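Local coordinates for centrosome-associated zinc finger protein Cp190 (Drosophila melanogaster, PDB 6ER1) that organises chromatin domains and their boundaries when insulator DNA-binding proteins recruit it, and forms homodimers through its N-terminal BTB domain, at residues 61-64 with 65-69; 49-52 with 53-57. One frame throughout, in Å; residues are numbered along the deposited sequence.

Contact 1. Residues 61-64 with 65-69; sequences FNVL and EQTCE
Glu65 N and Gln66 N bond to the carbonyl oxygens of Phe61 and Asn62, four residues back in each case, and carry helix 60-67 of the BTB domain into its C-terminal turn. There Leu64 O accepts from Cys68 N, four residues on, at 2.9 Å, and from Thr67 N, three residues on, at 3.1 Å. Leu64 O thus takes two donors where the helix ends, Cys68 being the first residue beyond helical geometry.

One side chain joins this backbone network. Thr67 OG1 donates to Val63 O at 2.8 Å, from above the carbonyl plane; OG1 lies between the backbone N and the carbonyl carbon (chi1 63°), which brings the hydroxyl back onto the preceding turn. Threonine suits an exposed last turn because its hydroxyl finds a carbonyl within its own helix.

Two waters extend the network, one between side chains and one between a side chain and the backbone. The first donates to both Asn62 OD1 (2.8 Å) and Glu65 OE2 (2.7 Å), bridging two acceptors. The other donates to Asn62 O and accepts from Gln66 NE2 at 2.6 Å; the bend at chi2 (-65°) folds the Gln66 amide back to meet it. Asn62 ND2 bonds to Asp59 and to Tyr34 of the second subunit, while the Glu65 carboxylate forms a salt bridge with Arg51.

Apolar contact is slight: branched Leu64 suits the buried side, and the small Cys68 thiol sits alongside one of its methyls, SG to CD2 at 4.0 Å.

Leu64, Glu65 and Cys68 rest on Leu75 of strand 74-76, and Phe61 meets Phe81 as well as Leu54 of helix 51-57. Cys68 and Glu69 lead the chain out of the helix toward strand 70-71.

Contact 2. Residues 49-52 with 53-57; sequences VHRL and VLSAC
Val53 sets one methyl, CG2, against His50 CB at 3.8 Å and near Leu52 CD1, a branched apolar group suited to a buried turn. Its N-H makes a weak bond to His50 O, whereas Leu54 N gives that oxygen a straighter one (3.3 Å, 166° at the hydrogen). The Leu54 side chain turns back on Val49, CD2 to CG2 at 3.6 Å, the two crossing at about a right angle, so the last residue of strand 46-49 packs on the first turn of helix 51-57. This strand-to-helix step belongs to the BTB fold; His50 occupies the N-cap position, its ND1 bonded to Tyr94 OH and NE2 to the backbone O of Asp33, while Asp36 OD1 accepts from Arg51 N. Ser55 gives Arg51 O two donors, its N and its OG, the latter at 2.9 Å from above the carbonyl plane; a short hydroxyl side chain can reach the preceding turn. With the hydroxyl replaced by an alanine's methyl, Arg51 O is likely to be left with the backbone N-H alone and the contact with Asn62 reduced. Ala56, whose N bonds weakly to Leu52 O, has a small methyl that suits packing against Lys24 of the second subunit.

Overall arrangement
Contact 2 comes first along the chain, from the end of strand 46-49 through helix 51-57, and contact 1 follows on the next helix, 60-67, running just past its end; their centres lie about 14 Å apart within the BTB domain. Three side-chain meetings tie them: Arg51 NE bridges to Glu65 OE2 at 2.8 Å, Leu54 CD2 packs on Phe61 CG at 3.5 Å, and Ser55 lies beside Asn62. Strand 46-49 leads into the first helix and strand 70-71 follows the second, both outermost in the same sheet within this chain. Contact 2 is mostly buried and also meets the second subunit, consistent with a part in homodimerization; contact 1 reaches that subunit through Asn62.

Contact 1. Residues 61-64 with 65-69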
# COMPACT_ATOMS: atom_id res chain seq x y z
N PHE A 61 -11.10 11.30 -0.35
CA PHE A 61 -10.38 11.48 -1.60
C PHE A 61 -11.11 10.79 -2.77
O PHE A 61 -11.08 11.31 -3.88
CB PHE A 61 -8.92 11.04 -1.50
CG PHE A 61 -8.07 11.95 -0.66
CD1 PHE A 61 -7.45 13.01 -1.25
CD2 PHE A 61 -7.89 11.76 0.70
CE1 PHE A 61 -6.66 13.84 -0.51
CE2 PHE A 61 -7.11 12.62 1.46
CZ PHE A 61 -6.49 13.63 0.82
N ASN A 62 -11.82 9.67 -2.50
CA ASN A 62 -12.67 9.05 -3.51
C ASN A 62 -13.76 10.03 -3.99
O ASN A 62 -13.99 10.19 -5.18
CB ASN A 62 -13.29 7.72 -3.05
CG ASN A 62 -12.26 6.63 -2.84
OD1 ASN A 62 -11.31 6.50 -3.60
ND2 ASN A 62 -12.48 5.79 -1.83
N VAL A 63 -14.38 10.71 -3.05
CA VAL A 63 -15.41 11.67 -3.43
C VAL A 63 -14.85 12.87 -4.16
O VAL A 63 -15.46 13.34 -5.11
CB VAL A 63 -16.37 12.02 -2.25
CG1 VAL A 63 -16.82 13.47 -2.20
CG2 VAL A 63 -17.61 11.14 -2.35
N LEU A 64 -13.65 13.32 -3.75
CA LEU A 64 -12.98 14.42 -4.49
C LEU A 64 -12.70 14.00 -5.95
O LEU A 64 -12.93 14.77 -6.86
CB LEU A 64 -11.68 14.82 -3.79
CG LEU A 64 -11.77 15.43 -2.41
CD1 LEU A 64 -10.40 15.94 -1.97
CD2 LEU A 64 -12.83 16.51 -2.32
N GLU A 65 -12.26 12.76 -6.16
CA GLU A 65 -12.01 12.31 -7.51
C GLU A 65 -13.28 12.22 -8.36
O GLU A 65 -13.21 12.36 -9.57
CB GLU A 65 -11.32 10.95 -7.48
CG GLU A 65 -9.87 11.05 -7.12
CD GLU A 65 -9.13 9.80 -7.50
OE1 GLU A 65 -8.53 9.79 -8.60
OE2 GLU A 65 -9.18 8.84 -6.70
N GLN A 66 -14.43 11.95 -7.71
CA GLN A 66 -15.73 11.96 -8.39
C GLN A 66 -16.28 13.37 -8.68
O GLN A 66 -17.12 13.51 -9.54
CB GLN A 66 -16.77 11.18 -7.55
CG GLN A 66 -16.50 9.70 -7.34
CD GLN A 66 -16.55 8.95 -8.64
OE1 GLN A 66 -17.57 8.96 -9.31
NE2 GLN A 66 -15.44 8.34 -9.02
N THR A 67 -15.83 14.40 -7.97
CA THR A 67 -16.52 15.70 -7.96
C THR A 67 -15.69 16.93 -8.24
O THR A 67 -16.23 18.06 -8.35
CB THR A 67 -17.19 15.94 -6.60
OG1 THR A 67 -16.19 16.01 -5.57
CG2 THR A 67 -18.26 14.90 -6.32
N CYS A 68 -14.38 16.76 -8.32
CA CYS A 68 -13.49 17.91 -8.52
C CYS A 68 -12.80 17.85 -9.87
O CYS A 68 -12.69 16.80 -10.48
CB CYS A 68 -12.47 17.99 -7.39
SG CYS A 68 -13.21 18.43 -5.79
N GLU A 69 -12.39 19.01 -10.35
CA GLU A 69 -11.75 19.11 -11.66
C GLU A 69 -10.35 18.42 -11.68
O GLU A 69 -9.61 18.41 -10.69
CB GLU A 69 -11.57 20.59 -12.01
CG GLU A 69 -11.12 20.88 -13.44
CD GLU A 69 -10.80 22.34 -13.68
OE1 GLU A 69 -10.72 22.75 -14.86
OE2 GLU A 69 -10.62 23.08 -12.69
O HOH W 1 -11.18 7.12 -6.30
O HOH W 2 -13.56 8.21 -7.20

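Contact 2. Residues 49-52 with 53-57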
# COMPACT_ATOMS: atom_id res chain seq x y z
N VAL A 49 0.68 10.99 -4.20
CA VAL A 49 0.33 10.05 -3.16
C VAL A 49 -0.10 8.72 -3.83
O VAL A 49 -0.23 8.61 -5.05
CB VAL A 49 -0.81 10.62 -2.27
CG1 VAL A 49 -0.39 11.90 -1.59
CG2 VAL A 49 -2.08 10.85 -3.08
N HIS A 50 -0.39 7.75 -2.98
CA HIS A 50 -0.96 6.43 -3.36
C HIS A 50 -2.40 6.38 -2.95
O HIS A 50 -2.71 6.46 -1.76
CB HIS A 50 -0.21 5.31 -2.68
CG HIS A 50 1.26 5.29 -2.95
ND1 HIS A 50 2.17 5.89 -2.09
CD2 HIS A 50 1.99 4.81 -3.98
CE1 HIS A 50 3.38 5.75 -2.56
NE2 HIS A 50 3.31 5.10 -3.72
N ARG A 51 -3.29 6.22 -3.92
CA ARG A 51 -4.73 6.15 -3.67
C ARG A 51 -5.08 5.15 -2.57
O ARG A 51 -5.91 5.48 -1.71
CB ARG A 51 -5.46 5.83 -4.95
CG ARG A 51 -6.92 6.12 -4.94
CD ARG A 51 -7.56 5.81 -6.30
NE ARG A 51 -7.29 6.91 -7.24
CZ ARG A 51 -6.43 6.89 -8.25
NH1 ARG A 51 -5.70 5.81 -8.52
NH2 ARG A 51 -6.29 7.97 -9.03
N LEU A 52 -4.46 3.96 -2.60
CA LEU A 52 -4.80 2.94 -1.64
C LEU A 52 -4.44 3.32 -0.23
O LEU A 52 -5.13 2.90 0.72
CB LEU A 52 -4.20 1.62 -2.06
CG LEU A 52 -2.77 1.21 -1.81
CD1 LEU A 52 -2.54 0.92 -0.33
CD2 LEU A 52 -2.39 -0.03 -2.59
N VAL A 53 -3.36 4.13 -0.05
CA VAL A 53 -3.01 4.54 1.30
C VAL A 53 -4.09 5.49 1.85
O VAL A 53 -4.52 5.39 3.01
CB VAL A 53 -1.63 5.22 1.31
CG1 VAL A 53 -1.32 5.74 2.70
CG2 VAL A 53 -0.56 4.20 0.91
N LEU A 54 -4.49 6.43 1.02
CA LEU A 54 -5.52 7.41 1.42
C LEU A 54 -6.84 6.67 1.76
O LEU A 54 -7.52 6.90 2.79
CB LEU A 54 -5.73 8.44 0.32
CG LEU A 54 -4.73 9.65 0.38
CD1 LEU A 54 -3.30 9.32 0.58
CD2 LEU A 54 -4.85 10.48 -0.87
N SER A 55 -7.14 5.67 0.95
CA SER A 55 -8.41 4.94 1.07
C SER A 55 -8.50 4.07 2.34
O SER A 55 -9.59 3.75 2.79
CB SER A 55 -8.67 4.07 -0.13
OG SER A 55 -8.68 4.84 -1.34
N ALA A 56 -7.35 3.71 2.92
CA ALA A 56 -7.38 2.91 4.17
C ALA A 56 -8.00 3.69 5.33
O ALA A 56 -8.49 3.08 6.28
CB ALA A 56 -5.98 2.50 4.54
N CYS A 57 -7.88 5.03 5.25
CA CYS A 57 -8.36 5.93 6.33
C CYS A 57 -9.64 6.65 6.07
O CYS A 57 -10.31 7.13 7.03
CB CYS A 57 -7.32 6.99 6.69
SG CYS A 57 -5.90 6.30 7.55